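PDB 3A79: toll-like receptor 6, Variable lymphocyte receptor B from Mus musculus, which probably recognises diacylated bacterial lipopeptides together with TLR2 through its leucine-rich-repeat ectodomain, here an engineered fusion with a hagfish variable lymphocyte receptor. Local coordinates for residues L230-C235 with E260-C265; N285-E290 with H311-V316; I292-F297 with S320-Y325. One frame throughout, in Å; residues are numbered along the deposited sequence.

Overall arrangement
All three contacts lie in the TLR6 part of the fusion and join successive turns of its leucine-rich-repeat solenoid. Interaction 1 ties the ends of strands 222-229 and 252-261 and the helices that follow. Interaction 2, its centre about 12 Å away, continues the parallel strand pairing; T261 N and T287 O, 3.0 Å apart, probably form a hydrogen bond between the two. The glycan on N285 of interaction 2 also touches E260 of interaction 1. Interaction 3 packs the loop leaving interaction 2 against helix 321-329, its centre about 14 Å from that of interaction 2 and about 15 Å from that of interaction 1. It comes within reach of the bound peptide and another protein's chain.

Interaction 1 of 3, residues L230-C235 with E260-C265; sequences LNDENC and ETTWKC
L230 and E260 are joined by a nearly straight backbone hydrogen bond, L230 N to E260 O (2.8 Å, 173° at the hydrogen), which carries the parallel pairing of strands 222-229 and 252-261 as far as the point where the chains turn away. A second bond links side chains: T262 OG1 donates to D232 OD1 at 3.1 Å, reaching the carboxylate from above its plane, with the two side chains at about a right angle. The same D232 OD1 is 3.8 Å from K264 CB. K264 NZ, however, ends 6.0 Å from D232 OD1, too distant for a salt bridge.

The disulfide C235-C265 is the covalent part of the contact. Both cysteines hold SG anti to the backbone N (chi1 -165° in C235 and -172° in C265), which brings the sulfurs together from the first turns of helices 235-246 and 263-273. L230 packs on this bridge, its CD1 lying 3.8 Å from C265 SG. The connecting loop is braced from within by N234, whose OD1 accepts from N231 N at 2.8 Å while its ND2 bonds to the backbone oxygens of F209 and K229. T261 OG1 in turn donates to T262 O, and E260 lies beside the glycan carried by N285.

Two neighbouring turns of the TLR6 solenoid are therefore held at three levels: by backbone pairing where the strands end, by a threonine-carboxylate bond in the turn, and by a sulfur bridge at the start of the helices. The disulfide covalently fixes the spacing of those helix starts.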
loop_
_atom_site.group_PDB
_atom_site.type_symbol
_atom_site.label_atom_id
_atom_site.label_comp_id
_atom_site.label_asym_id
_atom_site.label_seq_id
_atom_site.Cartn_x
_atom_site.Cartn_y
_atom_site.Cartn_z
ATOM N N LEU B 230 18.667 26.975 -2.976
ATOM C CA LEU B 230 19.394 27.209 -4.218
ATOM C C LEU B 230 18.514 27.110 -5.447
ATOM O O LEU B 230 17.662 26.233 -5.542
ATOM C CB LEU B 230 20.523 26.192 -4.365
ATOM C CG LEU B 230 21.349 25.932 -3.115
ATOM C CD1 LEU B 230 22.039 24.585 -3.205
ATOM C CD2 LEU B 230 22.347 27.059 -2.932
ATOM N N ASN B 231 18.722 28.022 -6.385
ATOM C CA ASN B 231 18.328 27.774 -7.763
ATOM C C ASN B 231 19.588 27.561 -8.597
ATOM O O ASN B 231 20.631 27.195 -8.056
ATOM C CB ASN B 231 17.445 28.894 -8.324
ATOM C CG ASN B 231 17.822 30.255 -7.797
ATOM O OD1 ASN B 231 18.953 30.695 -7.962
ATOM N ND2 ASN B 231 16.868 30.936 -7.173
ATOM N N ASP B 232 19.507 27.767 -9.903
ATOM C CA ASP B 232 20.693 27.565 -10.730
ATOM C C ASP B 232 21.614 28.783 -10.665
ATOM O O ASP B 232 22.832 28.659 -10.817
ATOM C CB ASP B 232 20.297 27.262 -12.169
ATOM C CG ASP B 232 19.221 26.198 -12.258
ATOM O OD1 ASP B 232 19.367 25.155 -11.585
ATOM O OD2 ASP B 232 18.235 26.405 -12.996
ATOM N N GLU B 233 21.019 29.949 -10.403
ATOM C CA GLU B 233 21.731 31.228 -10.371
ATOM C C GLU B 233 22.661 31.418 -9.166
ATOM O O GLU B 233 23.558 32.261 -9.208
ATOM C CB GLU B 233 20.741 32.394 -10.444
ATOM C CG GLU B 233 20.060 32.557 -11.799
ATOM C CD GLU B 233 19.573 33.985 -12.048
ATOM O OE1 GLU B 233 19.269 34.691 -11.062
ATOM O OE2 GLU B 233 19.502 34.401 -13.229
ATOM N N ASN B 234 22.438 30.656 -8.096
ATOM C CA ASN B 234 23.287 30.738 -6.906
ATOM C C ASN B 234 23.855 29.386 -6.502
ATOM O O ASN B 234 24.457 29.256 -5.431
ATOM C CB ASN B 234 22.552 31.378 -5.721
ATOM C CG ASN B 234 21.600 30.411 -5.022
ATOM O OD1 ASN B 234 20.969 29.568 -5.658
ATOM N ND2 ASN B 234 21.496 30.535 -3.706
ATOM N N CYS B 235 23.660 28.388 -7.364
ATOM C CA CYS B 235 24.216 27.055 -7.152
ATOM C C CYS B 235 25.713 27.147 -6.892
ATOM O O CYS B 235 26.205 26.624 -5.890
ATOM C CB CYS B 235 23.947 26.139 -8.359
ATOM S SG CYS B 235 24.219 24.353 -8.052
ATOM N N GLU B 260 16.589 23.208 -0.182
ATOM C CA GLU B 260 15.649 23.272 -1.283
ATOM C C GLU B 260 16.449 23.655 -2.492
ATOM O O GLU B 260 17.099 24.695 -2.496
ATOM C CB GLU B 260 14.600 24.342 -1.048
ATOM C CG GLU B 260 14.022 24.864 -2.344
ATOM C CD GLU B 260 13.351 26.206 -2.184
ATOM O OE1 GLU B 260 13.476 27.044 -3.113
ATOM O OE2 GLU B 260 12.711 26.417 -1.129
ATOM N N THR B 261 16.411 22.827 -3.524
ATOM C CA THR B 261 17.329 23.020 -4.637
ATOM C C THR B 261 16.749 22.517 -5.946
ATOM O O THR B 261 15.882 21.659 -5.954
ATOM C CB THR B 261 18.690 22.318 -4.360
ATOM O OG1 THR B 261 19.240 21.841 -5.582
ATOM C CG2 THR B 261 18.505 21.117 -3.465
ATOM N N THR B 262 17.218 23.074 -7.051
ATOM C CA THR B 262 16.966 22.500 -8.366
ATOM C C THR B 262 17.453 21.057 -8.446
ATOM O O THR B 262 18.271 20.624 -7.639
ATOM C CB THR B 262 17.706 23.300 -9.449
ATOM O OG1 THR B 262 17.033 24.541 -9.643
ATOM C CG2 THR B 262 17.712 22.558 -10.766
ATOM N N TRP B 263 16.958 20.304 -9.419
ATOM C CA TRP B 263 17.554 19.010 -9.696
ATOM C C TRP B 263 18.930 19.207 -10.339
ATOM O O TRP B 263 19.904 18.578 -9.915
ATOM C CB TRP B 263 16.649 18.107 -10.551
ATOM C CG TRP B 263 17.249 16.737 -10.734
ATOM C CD1 TRP B 263 17.579 16.125 -11.917
ATOM C CD2 TRP B 263 17.646 15.835 -9.693
ATOM N NE1 TRP B 263 18.143 14.898 -11.672
ATOM C CE2 TRP B 263 18.188 14.691 -10.315
ATOM C CE3 TRP B 263 17.597 15.885 -8.290
ATOM C CZ2 TRP B 263 18.665 13.599 -9.587
ATOM C CZ3 TRP B 263 18.076 14.798 -7.567
ATOM C CH2 TRP B 263 18.599 13.670 -8.218
ATOM N N LYS B 264 19.008 20.079 -11.347
ATOM C CA LYS B 264 20.289 20.431 -11.983
ATOM C C LYS B 264 21.363 20.691 -10.927
ATOM O O LYS B 264 22.493 20.199 -11.029
ATOM C CB LYS B 264 20.127 21.670 -12.879
ATOM C CG LYS B 264 21.318 22.018 -13.768
ATOM C CD LYS B 264 20.943 23.121 -14.771
ATOM C CE LYS B 264 21.655 22.975 -16.136
ATOM N NZ LYS B 264 22.866 23.856 -16.327
ATOM N N CYS B 265 20.990 21.459 -9.906
ATOM C CA CYS B 265 21.923 21.859 -8.871
ATOM C C CYS B 265 22.252 20.706 -7.929
ATOM O O CYS B 265 23.316 20.678 -7.318
ATOM C CB CYS B 265 21.389 23.073 -8.093
ATOM S SG CYS B 265 22.591 23.794 -6.924
#

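Interaction 2 of 3, residues N285-E290 with H311-V316. With NAG (2-acetamido-2-deoxy-beta-D-glucopyranose), chain F.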
loop_
_atom_site.group_PDB
_atom_site.type_symbol
_atom_site.label_atom_id
_atom_site.label_comp_id
_atom_site.label_asym_id
_atom_site.label_seq_id
_atom_site.Cartn_x
_atom_site.Cartn_y
_atom_site.Cartn_z
ATOM N N ASN B 285 15.771 16.418 4.765
ATOM C CA ASN B 285 14.734 17.367 4.347
ATOM C C ASN B 285 15.157 18.102 3.064
ATOM O O ASN B 285 15.269 19.326 3.021
ATOM C CB ASN B 285 14.384 18.306 5.521
ATOM C CG ASN B 285 13.384 19.395 5.168
ATOM O OD1 ASN B 285 12.553 19.249 4.264
ATOM N ND2 ASN B 285 13.455 20.501 5.922
ATOM N N LEU B 286 15.380 17.313 2.018
ATOM C CA LEU B 286 15.625 17.806 0.666
ATOM C C LEU B 286 14.322 18.135 -0.082
ATOM O O LEU B 286 13.335 17.406 0.034
ATOM C CB LEU B 286 16.419 16.754 -0.119
ATOM C CG LEU B 286 16.595 16.916 -1.626
ATOM C CD1 LEU B 286 17.515 18.072 -1.901
ATOM C CD2 LEU B 286 17.155 15.643 -2.213
ATOM N N THR B 287 14.331 19.222 -0.859
ATOM C CA THR B 287 13.184 19.620 -1.691
ATOM C C THR B 287 13.589 19.872 -3.155
ATOM O O THR B 287 14.102 20.940 -3.475
ATOM C CB THR B 287 12.498 20.901 -1.143
ATOM O OG1 THR B 287 12.223 20.755 0.253
ATOM C CG2 THR B 287 11.211 21.179 -1.872
ATOM N N ILE B 288 13.358 18.894 -4.033
ATOM C CA ILE B 288 13.641 19.025 -5.474
ATOM C C ILE B 288 12.737 20.086 -6.121
ATOM O O ILE B 288 11.529 20.095 -5.889
ATOM C CB ILE B 288 13.417 17.691 -6.210
ATOM C CG1 ILE B 288 13.991 16.505 -5.419
ATOM C CG2 ILE B 288 13.975 17.757 -7.600
ATOM C CD1 ILE B 288 15.471 16.578 -5.160
ATOM N N THR B 289 13.293 20.962 -6.956
ATOM C CA THR B 289 12.618 22.248 -7.139
ATOM C C THR B 289 11.912 22.686 -8.418
ATOM O O THR B 289 10.696 22.868 -8.380
ATOM C CB THR B 289 13.383 23.403 -6.491
ATOM O OG1 THR B 289 12.798 23.639 -5.207
ATOM C CG2 THR B 289 13.288 24.672 -7.315
ATOM N N GLU B 290 12.592 22.910 -9.528
ATOM C CA GLU B 290 11.852 23.586 -10.612
ATOM C C GLU B 290 11.528 22.655 -11.758
ATOM O O GLU B 290 10.501 22.801 -12.419
ATOM C CB GLU B 290 12.599 24.804 -11.173
ATOM C CG GLU B 290 12.790 25.994 -10.235
ATOM C CD GLU B 290 13.882 26.951 -10.730
ATOM O OE1 GLU B 290 14.435 26.719 -11.832
ATOM O OE2 GLU B 290 14.192 27.936 -10.026
ATOM N N HIS B 311 13.804 12.063 4.050
ATOM C CA HIS B 311 12.749 13.071 4.007
ATOM C C HIS B 311 12.887 13.937 2.777
ATOM O O HIS B 311 13.573 14.951 2.799
ATOM C CB HIS B 311 12.748 13.950 5.256
ATOM C CG HIS B 311 11.522 14.798 5.380
ATOM N ND1 HIS B 311 10.251 14.287 5.235
ATOM C CD2 HIS B 311 11.369 16.120 5.621
ATOM C CE1 HIS B 311 9.369 15.256 5.381
ATOM N NE2 HIS B 311 10.021 16.380 5.620
ATOM N N VAL B 312 12.228 13.536 1.701
ATOM C CA VAL B 312 12.374 14.236 0.444
ATOM C C VAL B 312 11.022 14.699 -0.035
ATOM O O VAL B 312 10.147 13.882 -0.308
ATOM C CB VAL B 312 12.994 13.332 -0.620
ATOM C CG1 VAL B 312 13.111 14.083 -1.933
ATOM C CG2 VAL B 312 14.350 12.832 -0.153
ATOM N N LYS B 313 10.845 16.014 -0.109
ATOM C CA LYS B 313 9.632 16.592 -0.672
ATOM C C LYS B 313 9.986 16.861 -2.172
ATOM O O LYS B 313 11.089 17.310 -2.474
ATOM C CB LYS B 313 9.136 17.841 0.162
ATOM C CG LYS B 313 9.429 17.854 1.779
ATOM C CD LYS B 313 8.584 18.892 2.701
ATOM C CE LYS B 313 8.914 18.848 4.283
ATOM N NZ LYS B 313 8.061 19.561 5.416
ATOM N N ASN B 314 9.111 16.511 -3.117
ATOM C CA ASN B 314 9.370 16.814 -4.543
ATOM C C ASN B 314 8.250 17.612 -5.238
ATOM O O ASN B 314 7.103 17.184 -5.279
ATOM C CB ASN B 314 9.696 15.544 -5.336
ATOM C CG ASN B 314 9.862 15.801 -6.842
ATOM O OD1 ASN B 314 9.830 16.939 -7.304
ATOM N ND2 ASN B 314 10.037 14.730 -7.609
ATOM N N GLN B 315 8.599 18.768 -5.789
ATOM C CA GLN B 315 7.616 19.693 -6.350
ATOM C C GLN B 315 7.428 19.585 -7.863
ATOM O O GLN B 315 6.555 20.242 -8.425
ATOM C CB GLN B 315 7.985 21.132 -6.002
ATOM C CG GLN B 315 8.180 21.365 -4.532
ATOM C CD GLN B 315 8.483 22.807 -4.224
ATOM O OE1 GLN B 315 8.734 23.614 -5.136
ATOM N NE2 GLN B 315 8.463 23.150 -2.934
ATOM N N VAL B 316 8.254 18.781 -8.520
ATOM C CA VAL B 316 8.082 18.522 -9.945
ATOM C C VAL B 316 7.245 17.249 -10.113
ATOM O O VAL B 316 7.467 16.276 -9.388
ATOM C CB VAL B 316 9.447 18.347 -10.640
ATOM C CG1 VAL B 316 9.286 18.361 -12.136
ATOM C CG2 VAL B 316 10.375 19.442 -10.222
HETATM C C1 NAG F . 12.457 21.503 5.621
HETATM C C2 NAG F . 12.013 21.920 7.029
HETATM C C3 NAG F . 11.252 23.237 7.099
HETATM C C4 NAG F . 11.705 24.282 6.076
HETATM C C5 NAG F . 12.161 23.711 4.735
HETATM C C6 NAG F . 12.884 24.801 3.946
HETATM C C7 NAG F . 11.552 20.201 8.732
HETATM C C8 NAG F . 11.155 18.756 8.763
HETATM N N2 NAG F . 11.179 20.896 7.642
HETATM O O3 NAG F . 11.454 23.756 8.396
HETATM O O4 NAG F . 10.650 25.209 5.871
HETATM O O5 NAG F . 13.008 22.589 4.894
HETATM O O6 NAG F . 13.299 24.324 2.684
HETATM O O7 NAG F . 12.183 20.665 9.686
#
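Strands 286-288 and 311-314 run parallel, their axes 4.7 Å apart at the closest point and 22° from alignment. L286 pairs with V312, T287 with K313 and I288 with N314. K313 is gripped through both its backbone polar atoms: its N donates to L286 O (2.9 Å) and its O accepts from I288 N (3.2 Å). A weak bond from L286 N to H311 O opens the series, and Q315 N to I288 O closes it. Just beyond, N314 OD1 accepts from V316 N at 2.7 Å, an Asx turn that bends the chain out of the strand.

L286, I288, V312 and N314 share one face. There V312 CG1, anti to its own backbone N (chi1 179°), is 4.3 Å from I288 CG1 and equally far from L286 CD2, while I288 CB faces N314 OD1. The opposite face carries T287 and K313, and at its end the extended Q315 brings NE2 to within 3.5 Å of T287 CG2.

N285, at the corner where its chain changes direction, bears the N-linked sugar on ND2. CB of N285 meets the H311 ring at its edge, in plane, whereas OD1 approaches CD2 of the same ring obliquely at 3.6 Å. The K313 chain is extended and passes CE beside N285 OD1. A hydrogen bond between H311 ND1 and D340 OD2 probably helps to set the rotation of the imidazole.

The pair is an interior step of the TLR6 solenoid. On one side T287 makes backbone bonds to strand 252-261, including one with I259; on the other, H311 pairs with S339 of strand 335-339, and V312 with D340 just past it.

Interaction 3 of 3, residues I292-F297 with S320-Y325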
loop_
_atom_site.group_PDB
_atom_site.type_symbol
_atom_site.label_atom_id
_atom_site.label_comp_id
_atom_site.label_asym_id
_atom_site.label_seq_id
_atom_site.Cartn_x
_atom_site.Cartn_y
_atom_site.Cartn_z
ATOM N N ILE B 292 13.030 18.525 -13.497
ATOM C CA ILE B 292 13.950 17.406 -13.447
ATOM C C ILE B 292 14.270 16.954 -14.873
ATOM O O ILE B 292 13.443 16.334 -15.542
ATOM C CB ILE B 292 13.371 16.241 -12.637
ATOM C CG1 ILE B 292 13.011 16.699 -11.221
ATOM C CG2 ILE B 292 14.349 15.094 -12.588
ATOM C CD1 ILE B 292 12.418 15.586 -10.330
ATOM N N ASP B 293 15.465 17.296 -15.347
ATOM C CA ASP B 293 15.888 16.936 -16.697
ATOM C C ASP B 293 17.083 16.006 -16.636
ATOM O O ASP B 293 17.596 15.709 -15.545
ATOM C CB ASP B 293 16.217 18.180 -17.515
ATOM C CG ASP B 293 15.054 19.157 -17.583
ATOM O OD1 ASP B 293 15.194 20.283 -17.060
ATOM O OD2 ASP B 293 13.991 18.801 -18.141
ATOM N N ARG B 294 17.507 15.519 -17.798
ATOM C CA ARG B 294 18.675 14.648 -17.852
ATOM C C ARG B 294 19.925 15.486 -17.636
ATOM O O ARG B 294 20.228 16.376 -18.431
ATOM C CB ARG B 294 18.753 13.886 -19.179
ATOM C CG ARG B 294 18.334 12.426 -19.084
ATOM C CD ARG B 294 18.301 11.745 -20.457
ATOM N NE ARG B 294 17.040 11.948 -21.175
ATOM C CZ ARG B 294 15.966 11.172 -21.037
ATOM N NH1 ARG B 294 16.002 10.139 -20.201
ATOM N NH2 ARG B 294 14.860 11.428 -21.729
ATOM N N GLU B 295 20.640 15.211 -16.548
ATOM C CA GLU B 295 21.833 15.981 -16.217
ATOM C C GLU B 295 23.113 15.187 -16.459
ATOM O O GLU B 295 23.156 13.971 -16.254
ATOM C CB GLU B 295 21.768 16.471 -14.767
ATOM C CG GLU B 295 20.560 17.354 -14.467
ATOM C CD GLU B 295 20.644 18.722 -15.119
ATOM O OE1 GLU B 295 21.751 19.299 -15.130
ATOM O OE2 GLU B 295 19.604 19.222 -15.611
ATOM N N GLU B 296 24.153 15.882 -16.906
ATOM C CA GLU B 296 25.444 15.252 -17.137
ATOM C C GLU B 296 26.106 14.881 -15.821
ATOM O O GLU B 296 26.099 15.661 -14.864
ATOM C CB GLU B 296 26.362 16.169 -17.950
ATOM C CG GLU B 296 25.831 16.486 -19.338
ATOM C CD GLU B 296 25.256 15.261 -20.032
ATOM O OE1 GLU B 296 25.942 14.213 -20.050
ATOM O OE2 GLU B 296 24.119 15.347 -20.556
ATOM N N PHE B 297 26.670 13.682 -15.776
ATOM C CA PHE B 297 27.398 13.231 -14.601
ATOM C C PHE B 297 28.193 11.968 -14.908
ATOM O O PHE B 297 27.757 11.123 -15.690
ATOM C CB PHE B 297 26.446 12.987 -13.424
ATOM C CG PHE B 297 25.446 11.896 -13.670
ATOM C CD1 PHE B 297 25.664 10.616 -13.183
ATOM C CD2 PHE B 297 24.287 12.150 -14.399
ATOM C CE1 PHE B 297 24.740 9.606 -13.420
ATOM C CE2 PHE B 297 23.366 11.157 -14.640
ATOM C CZ PHE B 297 23.588 9.881 -14.147
ATOM N N SER B 320 11.061 12.713 -16.769
ATOM C CA SER B 320 11.479 11.343 -17.019
ATOM C C SER B 320 12.115 10.743 -15.771
ATOM O O SER B 320 13.160 11.201 -15.320
ATOM C CB SER B 320 12.451 11.262 -18.189
ATOM O OG SER B 320 12.975 9.949 -18.286
ATOM N N LYS B 321 11.490 9.713 -15.213
ATOM C CA LYS B 321 11.980 9.141 -13.965
ATOM C C LYS B 321 13.404 8.571 -14.086
ATOM O O LYS B 321 14.128 8.487 -13.087
ATOM C CB LYS B 321 10.995 8.111 -13.394
ATOM C CG LYS B 321 9.708 8.716 -12.832
ATOM C CD LYS B 321 8.816 9.248 -13.956
ATOM C CE LYS B 321 7.678 10.084 -13.411
ATOM N NZ LYS B 321 8.067 10.631 -12.093
ATOM N N GLU B 322 13.810 8.195 -15.299
ATOM C CA GLU B 322 15.202 7.805 -15.533
ATOM C C GLU B 322 16.131 8.930 -15.080
ATOM O O GLU B 322 17.066 8.706 -14.309
ATOM C CB GLU B 322 15.446 7.489 -17.008
ATOM C CG GLU B 322 15.066 6.078 -17.416
ATOM C CD GLU B 322 14.408 6.013 -18.797
ATOM O OE1 GLU B 322 14.694 5.052 -19.549
ATOM O OE2 GLU B 322 13.597 6.917 -19.128
ATOM N N ALA B 323 15.832 10.141 -15.548
ATOM C CA ALA B 323 16.658 11.327 -15.311
ATOM C C ALA B 323 16.966 11.546 -13.844
ATOM O O ALA B 323 17.996 12.130 -13.499
ATOM C CB ALA B 323 15.990 12.563 -15.892
ATOM N N LEU B 324 16.061 11.083 -12.991
ATOM C CA LEU B 324 16.197 11.232 -11.554
ATOM C C LEU B 324 16.822 9.982 -10.944
ATOM O O LEU B 324 17.814 10.087 -10.236
ATOM C CB LEU B 324 14.837 11.545 -10.916
ATOM C CG LEU B 324 14.666 11.384 -9.397
ATOM C CD1 LEU B 324 15.344 12.504 -8.627
ATOM C CD2 LEU B 324 13.206 11.335 -9.041
ATOM N N TYR B 325 16.267 8.803 -11.224
ATOM C CA TYR B 325 16.726 7.583 -10.545
ATOM C C TYR B 325 18.121 7.097 -10.968
ATOM O O TYR B 325 18.840 6.471 -10.182
ATOM C CB TYR B 325 15.713 6.431 -10.661
ATOM C CG TYR B 325 14.367 6.707 -10.024
ATOM C CD1 TYR B 325 13.191 6.321 -10.654
ATOM C CD2 TYR B 325 14.268 7.354 -8.802
ATOM C CE1 TYR B 325 11.959 6.572 -10.088
ATOM C CE2 TYR B 325 13.034 7.609 -8.224
ATOM C CZ TYR B 325 11.881 7.215 -8.874
ATOM O OH TYR B 325 10.644 7.472 -8.319
#
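A323 CB fits against the backbone of D293 and R294, 3.5 Å from D293 O and 3.8 Å from R294 N, and touches the arginine side chain at R294 CG. Beside it, the I292 and L324 side chains cross at a slant, I292 CG2 touching L324 CB at 4.0 Å. CG2 is the branch that sits anti to the backbone N of I292, which turns it toward helix 321-329. The arginine bends at its third torsion (chi3 -85°), bringing the guanidinium round to the start of the helix. S320 OG approaches R294 NH1 obliquely at 3.6 Å, and E322 OE2 stands at the guanidinium edge, 4.2 Å from R294 NH1. The R294 and E322 side chains run side by side, guanidinium and carboxylate planes 77° apart, too distant to pair directly.

Behind them, W263 of helix 263-273 packs on both I292 and L324, and F319 touches the same two residues. D293 directs its carboxylate to a salt bridge with R291. On the outer side, R294 packs on the bound peptide and E322 on another protein's chain.

Loop and helix thus meet through van der Waals packing, with attraction between R294 and E322 probably adding only a little.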